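PDB 3I8B: xylulose kinase from Bifidobacterium adolescentis ATCC 15703, which probably phosphorylates D-xylulose at the expense of ATP, yielding D-xylulose 5-phosphate and ADP, as a member of the FGGY family of carbohydrate kinases. Local coordinates for residues Trp149-Glu154 against Glu222-Ala227; Asn85-Ala90 against Pro155-Lys160; Thr96-Gln101 against Pro138-Thr143; Gly117-Pro122 against Gly126-Val131. One frame throughout, in Å; residues are numbered along the deposited sequence.

Contact 1 (Trp149-Glu154 against Glu222-Ala227); sequences WVAENE and EAAEGA
Glu152 reaches Ala223 through two torsions: CG stands opposite the backbone N (chi1 179°), and a bend at chi2 (63°) then folds the carboxylate back across the gap between the two helices. OE2 thereby rests 3.9 Å from CB of Ala223, a loose contact at the solvent edge. Behind it the packing is backbone-close. CB of Ala151 and CB of Ala224 meet methyl to methyl at 4.3 Å, and the Ala224 methyl comes 3.6 Å from the carbonyl O of Ala151. With nothing larger than a methyl group on either residue, their CA atoms can lie within 5.4 Å of each other. Val158 of the short helix 155-158 packs against both alanines. On the flank of helix 143-153 turned from Ala224, ND2 of Asn153 donates to O of Trp149 at 3.0 Å, the same oxygen that accepts the backbone N of Asn153. This bond holds the amide over one face of the indole, offset toward its rim, where ND2 sits above NE1 of Trp149; both are donors and form no bond with each other. Both helices finish here: Glu154 and Gly226 are the first residues to leave helical angles, Gly226 with positive phi. The contact is alanine-mediated helix-helix packing between the C-terminal ends of helices 143-153 and 214-225, at the periphery of the FGGY N-terminal domain.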
loop_
_atom_site.group_PDB
_atom_site.type_symbol
_atom_site.label_atom_id
_atom_site.label_comp_id
_atom_site.label_asym_id
_atom_site.label_seq_id
_atom_site.Cartn_x
_atom_site.Cartn_y
_atom_site.Cartn_z
ATOM N N TRP A 149 3.806 -20.322 -0.932
ATOM C CA TRP A 149 2.747 -21.113 -0.341
ATOM C C TRP A 149 2.190 -22.093 -1.370
ATOM O O TRP A 149 1.904 -23.258 -1.059
ATOM C CB TRP A 149 1.632 -20.207 0.197
ATOM C CG TRP A 149 0.497 -20.992 0.786
ATOM C CD1 TRP A 149 0.299 -21.284 2.105
ATOM C CD2 TRP A 149 -0.580 -21.612 0.070
ATOM N NE1 TRP A 149 -0.838 -22.038 2.256
ATOM C CE2 TRP A 149 -1.400 -22.249 1.023
ATOM C CE3 TRP A 149 -0.943 -21.668 -1.286
ATOM C CZ2 TRP A 149 -2.554 -22.948 0.665
ATOM C CZ3 TRP A 149 -2.079 -22.365 -1.642
ATOM C CH2 TRP A 149 -2.875 -22.996 -0.669
ATOM N N VAL A 150 2.034 -21.615 -2.600
ATOM C CA VAL A 150 1.514 -22.447 -3.673
ATOM C C VAL A 150 2.493 -23.575 -3.996
ATOM O O VAL A 150 2.079 -24.702 -4.280
ATOM C CB VAL A 150 1.219 -21.626 -4.954
ATOM C CG1 VAL A 150 0.789 -22.555 -6.081
ATOM C CG2 VAL A 150 0.138 -20.582 -4.677
ATOM N N ALA A 151 3.790 -23.276 -3.960
ATOM C CA ALA A 151 4.785 -24.322 -4.213
ATOM C C ALA A 151 4.713 -25.379 -3.121
ATOM O O ALA A 151 4.859 -26.573 -3.383
ATOM C CB ALA A 151 6.187 -23.741 -4.296
ATOM N N GLU A 152 4.478 -24.943 -1.897
ATOM C CA GLU A 152 4.461 -25.872 -0.769
ATOM C C GLU A 152 3.168 -26.689 -0.713
ATOM O O GLU A 152 3.192 -27.885 -0.427
ATOM C CB GLU A 152 4.700 -25.126 0.549
ATOM C CG GLU A 152 4.668 -26.002 1.801
ATOM C CD GLU A 152 5.760 -27.066 1.828
ATOM O OE1 GLU A 152 5.592 -28.077 2.554
ATOM O OE2 GLU A 152 6.778 -26.901 1.119
ATOM N N ASN A 153 2.040 -26.051 -1.014
ATOM C CA ASN A 153 0.750 -26.688 -0.817
ATOM C C ASN A 153 0.080 -27.220 -2.063
ATOM O O ASN A 153 -0.772 -28.104 -1.968
ATOM C CB ASN A 153 -0.190 -25.727 -0.088
ATOM C CG ASN A 153 0.263 -25.457 1.330
ATOM O OD1 ASN A 153 -0.004 -26.243 2.232
ATOM N ND2 ASN A 153 0.960 -24.345 1.532
ATOM N N GLU A 154 0.442 -26.660 -3.220
ATOM C CA GLU A 154 -0.173 -27.019 -4.498
ATOM C C GLU A 154 0.878 -27.149 -5.604
ATOM O O GLU A 154 0.880 -26.368 -6.566
ATOM C CB GLU A 154 -1.221 -25.968 -4.912
ATOM C CG GLU A 154 -2.252 -25.619 -3.855
ATOM C CD GLU A 154 -3.370 -24.716 -4.392
ATOM O OE1 GLU A 154 -3.212 -24.137 -5.490
ATOM O OE2 GLU A 154 -4.405 -24.569 -3.701
ATOM N N GLU A 222 11.858 -24.205 -5.363
ATOM C CA GLU A 222 12.715 -25.357 -5.095
ATOM C C GLU A 222 11.967 -26.469 -4.378
ATOM O O GLU A 222 12.183 -27.649 -4.668
ATOM C CB GLU A 222 13.931 -24.913 -4.272
ATOM C CG GLU A 222 15.011 -25.955 -4.039
ATOM C CD GLU A 222 16.357 -25.295 -3.767
ATOM O OE1 GLU A 222 16.917 -24.650 -4.688
ATOM O OE2 GLU A 222 16.840 -25.392 -2.631
ATOM N N ALA A 223 11.079 -26.084 -3.461
ATOM C CA ALA A 223 10.304 -27.036 -2.677
ATOM C C ALA A 223 9.502 -27.986 -3.549
ATOM O O ALA A 223 9.342 -29.158 -3.208
ATOM C CB ALA A 223 9.371 -26.310 -1.713
ATOM N N ALA A 224 8.982 -27.481 -4.664
ATOM C CA ALA A 224 8.168 -28.315 -5.539
ATOM C C ALA A 224 8.970 -28.988 -6.661
ATOM O O ALA A 224 8.595 -30.060 -7.129
ATOM C CB ALA A 224 6.977 -27.509 -6.118
ATOM N N GLU A 225 10.083 -28.382 -7.069
ATOM C CA GLU A 225 10.697 -28.746 -8.351
ATOM C C GLU A 225 12.143 -29.271 -8.308
ATOM O O GLU A 225 12.611 -29.857 -9.280
ATOM C CB GLU A 225 10.630 -27.557 -9.331
ATOM C CG GLU A 225 9.226 -26.948 -9.505
ATOM C CD GLU A 225 9.160 -25.853 -10.585
ATOM O OE1 GLU A 225 9.845 -25.965 -11.618
ATOM O OE2 GLU A 225 8.401 -24.885 -10.408
ATOM N N GLY A 226 12.859 -29.055 -7.211
ATOM C CA GLY A 226 14.296 -29.310 -7.214
ATOM C C GLY A 226 15.022 -28.046 -7.646
ATOM O O GLY A 226 14.431 -27.207 -8.332
ATOM N N ALA A 227 16.290 -27.905 -7.260
ATOM C CA ALA A 227 17.027 -26.654 -7.454
ATOM C C ALA A 227 17.189 -26.201 -8.905
ATOM O O ALA A 227 16.830 -25.069 -9.235
ATOM C CB ALA A 227 18.398 -26.714 -6.763
#

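Contact 2 (Asn85-Ala90 against Pro155-Lys160); sequences NVIRDA and PENVKK
Ile87 meets helix 155-158 with two of its branches. Its CG2, set opposite the backbone N (CG1 lies beside it, chi1 -68°), lies 3.7 Å from CG of Asn157, the two side chains running past each other in opposite directions. CD1 reaches on to Lys160, 3.6 Å from its backbone C and 3.8 Å from its CB, while the rest of the lysine chain extends away. A glycine in place of Ile87 would probably leave the side chain of Asn157 and CB of Lys160 without their apolar partner and open a gap between loop and helix. The segment belongs to the loop joining strands 78-80 and 90-91 of the FGGY N-terminal domain; backbone bonding of Ile87 with Ile79 ties it to the first of these strands, and its side chain is about 11 Å from that of Leu192, a magnesium ligand. Next in sequence, Arg88 lays its CB against the amide end of Asn157. Its chain then bends at chi3, and NE and NH1 grip the two carboxylate oxygens of Glu154, the residue just before the helix. Farther out, NH2 of Arg88 donates to O of Asp89 at 3.0 Å, tilted from the carbonyl plane.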
loop_
_atom_site.group_PDB
_atom_site.type_symbol
_atom_site.label_atom_id
_atom_site.label_comp_id
_atom_site.label_asym_id
_atom_site.label_seq_id
_atom_site.Cartn_x
_atom_site.Cartn_y
_atom_site.Cartn_z
ATOM N N ASN A 85 -4.862 -18.580 -18.800
ATOM C CA ASN A 85 -5.839 -18.885 -17.753
ATOM C C ASN A 85 -5.302 -18.624 -16.358
ATOM O O ASN A 85 -4.142 -18.926 -16.068
ATOM C CB ASN A 85 -6.262 -20.360 -17.803
ATOM C CG ASN A 85 -7.043 -20.709 -19.060
ATOM O OD1 ASN A 85 -6.602 -21.524 -19.860
ATOM N ND2 ASN A 85 -8.212 -20.111 -19.222
ATOM N N VAL A 86 -6.148 -18.094 -15.477
ATOM C CA VAL A 86 -5.782 -17.993 -14.072
ATOM C C VAL A 86 -5.754 -19.399 -13.488
ATOM O O VAL A 86 -6.734 -20.125 -13.575
ATOM C CB VAL A 86 -6.765 -17.091 -13.287
ATOM C CG1 VAL A 86 -6.473 -17.158 -11.792
ATOM C CG2 VAL A 86 -6.671 -15.642 -13.797
ATOM N N ILE A 87 -4.625 -19.778 -12.897
ATOM C CA ILE A 87 -4.419 -21.140 -12.391
ATOM C C ILE A 87 -5.246 -21.530 -11.137
ATOM O O ILE A 87 -5.769 -22.642 -11.052
ATOM C CB ILE A 87 -2.903 -21.417 -12.136
ATOM C CG1 ILE A 87 -2.142 -21.443 -13.472
ATOM C CG2 ILE A 87 -2.722 -22.738 -11.384
ATOM C CD1 ILE A 87 -0.618 -21.319 -13.345
ATOM N N ARG A 88 -5.342 -20.617 -10.178
ATOM C CA ARG A 88 -6.017 -20.852 -8.900
ATOM C C ARG A 88 -6.346 -19.467 -8.370
ATOM O O ARG A 88 -5.862 -18.479 -8.904
ATOM C CB ARG A 88 -5.072 -21.509 -7.888
ATOM C CG ARG A 88 -4.121 -20.449 -7.361
ATOM C CD ARG A 88 -3.474 -20.654 -6.043
ATOM N NE ARG A 88 -4.165 -21.500 -5.085
ATOM C CZ ARG A 88 -4.958 -21.077 -4.110
ATOM N NH1 ARG A 88 -5.470 -21.975 -3.282
ATOM N NH2 ARG A 88 -5.250 -19.787 -3.967
ATOM N N ASP A 89 -7.123 -19.384 -7.292
ATOM C CA ASP A 89 -7.544 -18.077 -6.778
ATOM C C ASP A 89 -6.398 -17.130 -6.426
ATOM O O ASP A 89 -5.353 -17.544 -5.947
ATOM C CB ASP A 89 -8.457 -18.240 -5.561
ATOM C CG ASP A 89 -9.894 -18.534 -5.946
ATOM O OD1 ASP A 89 -10.163 -18.827 -7.128
ATOM O OD2 ASP A 89 -10.750 -18.473 -5.053
ATOM N N ALA A 90 -6.605 -15.841 -6.677
ATOM C CA ALA A 90 -5.625 -14.861 -6.280
ATOM C C ALA A 90 -5.603 -14.817 -4.775
ATOM O O ALA A 90 -6.659 -14.856 -4.133
ATOM C CB ALA A 90 -5.961 -13.480 -6.866
ATOM N N PRO A 155 1.782 -28.134 -5.469
ATOM C CA PRO A 155 2.877 -28.316 -6.431
ATOM C C PRO A 155 2.434 -28.426 -7.897
ATOM O O PRO A 155 3.135 -27.880 -8.758
ATOM C CB PRO A 155 3.546 -29.622 -5.978
ATOM C CG PRO A 155 3.167 -29.781 -4.530
ATOM C CD PRO A 155 1.855 -29.078 -4.331
ATOM N N GLU A 156 1.329 -29.119 -8.180
ATOM C CA GLU A 156 0.844 -29.247 -9.561
ATOM C C GLU A 156 0.522 -27.889 -10.178
ATOM O O GLU A 156 0.728 -27.678 -11.376
ATOM C CB GLU A 156 -0.395 -30.146 -9.647
ATOM C CG GLU A 156 -0.143 -31.591 -9.256
ATOM C CD GLU A 156 0.346 -31.727 -7.823
ATOM O OE1 GLU A 156 -0.257 -31.100 -6.906
ATOM O OE2 GLU A 156 1.340 -32.464 -7.618
ATOM N N ASN A 157 0.003 -26.988 -9.349
ATOM C CA ASN A 157 -0.316 -25.618 -9.758
ATOM C C ASN A 157 0.922 -24.752 -9.938
ATOM O O ASN A 157 0.989 -23.940 -10.861
ATOM C CB ASN A 157 -1.221 -24.951 -8.704
ATOM C CG ASN A 157 -2.673 -25.372 -8.820
ATOM O OD1 ASN A 157 -3.497 -25.095 -7.928
ATOM N ND2 ASN A 157 -3.004 -26.017 -9.926
ATOM N N VAL A 158 1.889 -24.880 -9.038
ATOM C CA VAL A 158 3.047 -24.008 -9.113
ATOM C C VAL A 158 3.840 -24.292 -10.383
ATOM O O VAL A 158 4.380 -23.372 -11.003
ATOM C CB VAL A 158 3.930 -24.047 -7.859
ATOM C CG1 VAL A 158 5.105 -25.055 -8.032
ATOM C CG2 VAL A 158 4.468 -22.652 -7.583
ATOM N N LYS A 159 3.841 -25.558 -10.798
ATOM C CA LYS A 159 4.569 -25.992 -11.987
ATOM C C LYS A 159 3.929 -25.519 -13.294
ATOM O O LYS A 159 4.583 -25.539 -14.338
ATOM C CB LYS A 159 4.714 -27.518 -12.007
ATOM C CG LYS A 159 5.705 -28.071 -10.976
ATOM C CD LYS A 159 5.777 -29.595 -11.074
ATOM C CE LYS A 159 6.471 -30.204 -9.858
ATOM N NZ LYS A 159 6.256 -31.678 -9.786
ATOM N N LYS A 160 2.664 -25.100 -13.246
ATOM C CA LYS A 160 1.985 -24.573 -14.450
ATOM C C LYS A 160 2.229 -23.072 -14.676
ATOM O O LYS A 160 1.836 -22.519 -15.703
ATOM C CB LYS A 160 0.468 -24.807 -14.370
ATOM C CG LYS A 160 0.026 -26.265 -14.263
ATOM C CD LYS A 160 -1.501 -26.352 -14.331
ATOM C CE LYS A 160 -2.010 -27.686 -13.808
ATOM N NZ LYS A 160 -3.483 -27.849 -14.004
#

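Contact 3 (Thr96-Gln101 against Pro138-Thr143); sequences TSSAPQ and PVASYT
Ser98 and Ala140 form the tight side of this contact, Ser98 itself being buried. With chi1 at 58°, OG of Ser98 sits between its own backbone N and carbonyl carbon and is aimed across at the opposing turn, where it lies 2.8 Å from O of Ala140 and 3.6 Å from CB of Ala140. The hydroxyl is held by hydrogen bonds to OG1 of Thr145 and NZ of Lys146 at the start of helix 143-153, and the same NZ also bonds O of Ala140. Ser98 stands at the N-cap position of helix 99-110, but its hydroxyl makes no capping bond and is instead bonded to Thr145 and Lys146. Toward solvent the fit slackens. The Ala140 methyl lies 3.8 Å from N of Ala99, 4.3 Å from CB of Ala99 and 4.2 Å from CA of Thr96, all van der Waals contacts. Two type I turns, Thr96-Ala99 and Val139-Tyr142, thus meet with Ala140 wedged against the first. Next to it, CG2 of Val139 lies over the centre of the Tyr142 ring, which also meets His75, a residue predicted to bind substrate. Lys146, bonded to a serine hydroxyl and a backbone carbonyl, would probably polarise both oxygens by its charge, which suggests that it pins the two turns together alongside the packing of the Ala140 methyl.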
loop_
_atom_site.group_PDB
_atom_site.type_symbol
_atom_site.label_atom_id
_atom_site.label_comp_id
_atom_site.label_asym_id
_atom_site.label_seq_id
_atom_site.Cartn_x
_atom_site.Cartn_y
_atom_site.Cartn_z
ATOM N N THR A 96 -3.678 -14.571 5.196
ATOM C CA THR A 96 -2.625 -14.912 6.157
ATOM C C THR A 96 -2.130 -16.354 5.995
ATOM O O THR A 96 -1.327 -16.826 6.798
ATOM C CB THR A 96 -3.122 -14.776 7.597
ATOM O OG1 THR A 96 -4.281 -15.604 7.767
ATOM C CG2 THR A 96 -3.470 -13.339 7.901
ATOM N N SER A 97 -2.639 -17.050 4.984
ATOM C CA SER A 97 -2.187 -18.402 4.652
ATOM C C SER A 97 -0.664 -18.508 4.537
ATOM O O SER A 97 -0.076 -19.506 4.945
ATOM C CB SER A 97 -2.790 -18.860 3.318
ATOM O OG SER A 97 -4.191 -19.041 3.406
ATOM N N SER A 98 -0.038 -17.476 3.976
ATOM C CA SER A 98 1.370 -17.528 3.605
ATOM C C SER A 98 2.304 -17.095 4.729
ATOM O O SER A 98 3.512 -16.943 4.513
ATOM C CB SER A 98 1.607 -16.651 2.368
ATOM O OG SER A 98 1.216 -15.316 2.634
ATOM N N ALA A 99 1.745 -16.885 5.919
ATOM C CA ALA A 99 2.545 -16.492 7.074
ATOM C C ALA A 99 3.758 -17.409 7.359
ATOM O O ALA A 99 4.851 -16.914 7.641
ATOM C CB ALA A 99 1.658 -16.364 8.320
ATOM N N PRO A 100 3.572 -18.739 7.295
ATOM C CA PRO A 100 4.723 -19.626 7.513
ATOM C C PRO A 100 5.801 -19.397 6.472
ATOM O O PRO A 100 6.988 -19.394 6.807
ATOM C CB PRO A 100 4.127 -21.029 7.354
ATOM C CG PRO A 100 2.678 -20.862 7.687
ATOM C CD PRO A 100 2.315 -19.498 7.158
ATOM N N GLN A 101 5.388 -19.181 5.226
ATOM C CA GLN A 101 6.333 -18.953 4.154
ATOM C C GLN A 101 7.105 -17.636 4.351
ATOM O O GLN A 101 8.294 -17.568 4.069
ATOM C CB GLN A 101 5.630 -19.002 2.801
ATOM C CG GLN A 101 5.262 -20.426 2.370
ATOM C CD GLN A 101 4.051 -20.976 3.103
ATOM O OE1 GLN A 101 3.888 -22.191 3.226
ATOM N NE2 GLN A 101 3.190 -20.086 3.582
ATOM N N PRO A 138 9.986 -9.816 4.576
ATOM C CA PRO A 138 8.788 -10.612 4.272
ATOM C C PRO A 138 7.698 -10.583 5.344
ATOM O O PRO A 138 7.970 -10.703 6.541
ATOM C CB PRO A 138 9.342 -12.038 4.115
ATOM C CG PRO A 138 10.714 -11.845 3.649
ATOM C CD PRO A 138 11.218 -10.579 4.322
ATOM N N VAL A 139 6.463 -10.385 4.892
ATOM C CA VAL A 139 5.272 -10.610 5.705
ATOM C C VAL A 139 4.312 -11.358 4.795
ATOM O O VAL A 139 4.534 -11.434 3.586
ATOM C CB VAL A 139 4.624 -9.291 6.234
ATOM C CG1 VAL A 139 5.505 -8.635 7.294
ATOM C CG2 VAL A 139 4.344 -8.314 5.096
ATOM N N ALA A 140 3.264 -11.918 5.366
ATOM C CA ALA A 140 2.286 -12.694 4.608
ATOM C C ALA A 140 1.685 -11.928 3.428
ATOM O O ALA A 140 1.225 -12.540 2.462
ATOM C CB ALA A 140 1.172 -13.179 5.534
ATOM N N SER A 141 1.672 -10.601 3.506
ATOM C CA SER A 141 1.068 -9.803 2.437
ATOM C C SER A 141 1.737 -10.019 1.095
ATOM O O SER A 141 1.069 -10.061 0.061
ATOM C CB SER A 141 1.123 -8.306 2.765
ATOM O OG SER A 141 0.195 -7.979 3.777
ATOM N N TYR A 142 3.062 -10.134 1.119
ATOM C CA TYR A 142 3.866 -10.019 -0.087
ATOM C C TYR A 142 3.760 -11.170 -1.085
ATOM O O TYR A 142 3.620 -12.336 -0.713
ATOM C CB TYR A 142 5.324 -9.730 0.266
ATOM C CG TYR A 142 5.496 -8.507 1.132
ATOM C CD1 TYR A 142 4.503 -7.527 1.195
ATOM C CD2 TYR A 142 6.653 -8.318 1.879
ATOM C CE1 TYR A 142 4.659 -6.401 1.991
ATOM C CE2 TYR A 142 6.821 -7.202 2.663
ATOM C CZ TYR A 142 5.825 -6.243 2.716
ATOM O OH TYR A 142 6.008 -5.128 3.506
ATOM N N THR A 143 3.820 -10.804 -2.368
ATOM C CA THR A 143 3.545 -11.714 -3.464
ATOM C C THR A 143 4.414 -12.974 -3.415
ATOM O O THR A 143 3.916 -14.080 -3.600
ATOM C CB THR A 143 3.751 -11.017 -4.841
ATOM O OG1 THR A 143 3.222 -9.681 -4.791
ATOM C CG2 THR A 143 3.061 -11.811 -5.952
#

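Contact 4 (Gly117-Pro122 against Gly126-Val131); sequences GEPEDP and GKQRWV
Arg129 turns one edge of its guanidinium to the carboxylate of Glu118, gripping it side-on through NE and NH2, in the connection between helices 99-110 and 122-134 of the FGGY N-terminal domain. The groups are not coplanar: their planes stand 56° apart, and the side chains cross at about a right angle. OE2 of Glu118 lies near the guanidinium plane, 2.8 Å from NE, yet NE approaches that oxygen from above the carboxylate plane, 42° out of it. OE1, 2.8 Å from NH2 of Arg129, is met on its syn side but well out of the carboxylate plane, and also accepts the backbone N of Gln115. This bidentate salt bridge folds the loop back onto the second turn of helix 122-134. The helix opens with an N-cap: OD2 of Asp121 bonds the backbone N of Ala124, and Pro122 takes the first helical position. Arg129 also binds the chain leaving helix 99-110, NH1 to O of Leu109 and O of Ala112, NH2 to O of Pro113. A leucine here would probably leave the Glu118 carboxylate without its close countercharge, Lys132 being a long, weak partner, and those carbonyls without their donor, setting the loop free to shift. Beside the salt bridge, Gln128 extends with CG opposite its backbone N (chi1 163°) and lays its amide against the proline ring, CD of Gln128 being 3.7 Å from CD of Pro119. One turn earlier on the helix, N of Gly126 donates to O of Pro122 at 2.8 Å.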
loop_
_atom_site.group_PDB
_atom_site.type_symbol
_atom_site.label_atom_id
_atom_site.label_comp_id
_atom_site.label_asym_id
_atom_site.label_seq_id
_atom_site.Cartn_x
_atom_site.Cartn_y
_atom_site.Cartn_z
ATOM N N GLY A 117 29.759 -6.931 10.011
ATOM C CA GLY A 117 28.719 -5.976 10.358
ATOM C C GLY A 117 27.316 -6.543 10.507
ATOM O O GLY A 117 26.487 -5.978 11.229
ATOM N N GLU A 118 27.036 -7.649 9.823
ATOM C CA GLU A 118 25.726 -8.285 9.916
ATOM C C GLU A 118 25.462 -8.793 11.332
ATOM O O GLU A 118 26.397 -9.165 12.041
ATOM C CB GLU A 118 25.617 -9.428 8.908
ATOM C CG GLU A 118 25.473 -8.960 7.464
ATOM C CD GLU A 118 25.387 -10.110 6.485
ATOM O OE1 GLU A 118 26.117 -11.113 6.680
ATOM O OE2 GLU A 118 24.597 -10.011 5.517
ATOM N N PRO A 119 24.183 -8.788 11.751
ATOM C CA PRO A 119 23.740 -9.311 13.052
ATOM C C PRO A 119 24.121 -10.779 13.224
ATOM O O PRO A 119 24.169 -11.520 12.239
ATOM C CB PRO A 119 22.215 -9.209 12.978
ATOM C CG PRO A 119 21.929 -8.207 11.914
ATOM C CD PRO A 119 23.072 -8.248 10.949
ATOM N N GLU A 120 24.376 -11.195 14.462
ATOM C CA GLU A 120 24.683 -12.593 14.742
ATOM C C GLU A 120 23.422 -13.448 14.741
ATOM O O GLU A 120 23.445 -14.605 14.325
ATOM C CB GLU A 120 25.428 -12.741 16.079
ATOM C CG GLU A 120 26.935 -12.722 15.938
ATOM C CD GLU A 120 27.415 -13.699 14.875
ATOM O OE1 GLU A 120 26.775 -14.766 14.711
ATOM O OE2 GLU A 120 28.426 -13.399 14.202
ATOM N N ASP A 121 22.325 -12.881 15.229
ATOM C CA ASP A 121 21.046 -13.575 15.201
ATOM C C ASP A 121 20.597 -13.793 13.749
ATOM O O ASP A 121 20.503 -12.837 12.974
ATOM C CB ASP A 121 19.996 -12.779 15.973
ATOM C CG ASP A 121 18.621 -13.413 15.902
ATOM O OD1 ASP A 121 18.528 -14.648 16.048
ATOM O OD2 ASP A 121 17.632 -12.677 15.706
ATOM N N PRO A 122 20.326 -15.057 13.376
ATOM C CA PRO A 122 19.979 -15.410 11.993
ATOM C C PRO A 122 18.690 -14.717 11.526
ATOM O O PRO A 122 18.570 -14.366 10.351
ATOM C CB PRO A 122 19.766 -16.930 12.048
ATOM C CG PRO A 122 20.257 -17.378 13.400
ATOM C CD PRO A 122 20.218 -16.202 14.301
ATOM N N GLY A 126 18.481 -12.197 8.542
ATOM C CA GLY A 126 17.652 -12.478 7.391
ATOM C C GLY A 126 16.789 -11.272 7.068
ATOM O O GLY A 126 16.662 -10.899 5.911
ATOM N N LYS A 127 16.203 -10.663 8.094
ATOM C CA LYS A 127 15.402 -9.465 7.886
ATOM C C LYS A 127 16.232 -8.391 7.197
ATOM O O LYS A 127 15.789 -7.800 6.226
ATOM C CB LYS A 127 14.817 -8.934 9.199
ATOM C CG LYS A 127 13.721 -9.806 9.786
ATOM C CD LYS A 127 13.153 -9.188 11.067
ATOM C CE LYS A 127 12.013 -10.034 11.621
ATOM N NZ LYS A 127 11.909 -9.912 13.104
ATOM N N GLN A 128 17.445 -8.162 7.686
ATOM C CA GLN A 128 18.314 -7.134 7.128
ATOM C C GLN A 128 18.691 -7.413 5.676
ATOM O O GLN A 128 18.783 -6.489 4.858
ATOM C CB GLN A 128 19.576 -6.999 7.982
ATOM C CG GLN A 128 20.721 -6.281 7.297
ATOM C CD GLN A 128 21.875 -6.021 8.241
ATOM O OE1 GLN A 128 21.671 -5.606 9.388
ATOM N NE2 GLN A 128 23.094 -6.270 7.774
ATOM N N ARG A 129 18.923 -8.683 5.357
ATOM C CA ARG A 129 19.286 -9.069 3.993
ATOM C C ARG A 129 18.121 -8.881 3.010
ATOM O O ARG A 129 18.334 -8.547 1.833
ATOM C CB ARG A 129 19.800 -10.510 3.961
ATOM C CG ARG A 129 21.253 -10.658 4.440
ATOM C CD ARG A 129 21.605 -12.134 4.729
ATOM N NE ARG A 129 23.008 -12.284 5.117
ATOM C CZ ARG A 129 23.543 -13.401 5.600
ATOM N NH1 ARG A 129 22.797 -14.488 5.757
ATOM N NH2 ARG A 129 24.833 -13.431 5.921
ATOM N N TRP A 130 16.899 -9.102 3.486
ATOM C CA TRP A 130 15.710 -8.852 2.668
ATOM C C TRP A 130 15.542 -7.364 2.390
ATOM O O TRP A 130 15.312 -6.950 1.246
ATOM C CB TRP A 130 14.441 -9.422 3.327
ATOM C CG TRP A 130 14.256 -10.875 3.052
ATOM C CD1 TRP A 130 14.474 -11.923 3.922
ATOM C CD2 TRP A 130 13.835 -11.461 1.814
ATOM N NE1 TRP A 130 14.207 -13.117 3.289
ATOM C CE2 TRP A 130 13.820 -12.861 1.997
ATOM C CE3 TRP A 130 13.460 -10.936 0.572
ATOM C CZ2 TRP A 130 13.447 -13.742 0.981
ATOM C CZ3 TRP A 130 13.096 -11.816 -0.443
ATOM C CH2 TRP A 130 13.094 -13.202 -0.231
ATOM N N VAL A 131 15.650 -6.558 3.436
ATOM C CA VAL A 131 15.538 -5.112 3.287
ATOM C C VAL A 131 16.556 -4.567 2.261
ATOM O O VAL A 131 16.191 -3.811 1.348
ATOM C CB VAL A 131 15.647 -4.412 4.662
ATOM C CG1 VAL A 131 15.768 -2.883 4.523
ATOM C CG2 VAL A 131 14.440 -4.774 5.505
#

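How the contacts relate
All four contacts lie in the FGGY N-terminal domain and join helices and loops, not the strands of its beta core. Contacts 1 and 2, with centres 12 Å apart, interlock: their segments alternate along the chain, helix 155-158 directly follows helix 143-153, and a salt bridge joins them. Contact 3, its centre 15 Å from that of contact 1, touches it where Gln101 and Ser97 pack on Trp149. Contact 4 is nested inside the loop closed by contact 3 and reaches it through Pro138 on Trp130; the centres of contacts 4 and 2 are 32 Å apart. Contacts 2 and 1, 1 and 3, and 3 and 4 thus touch in turn, forming a chain of neighbouring helices and loops that passes near the predicted substrate residue His75 at contact 3.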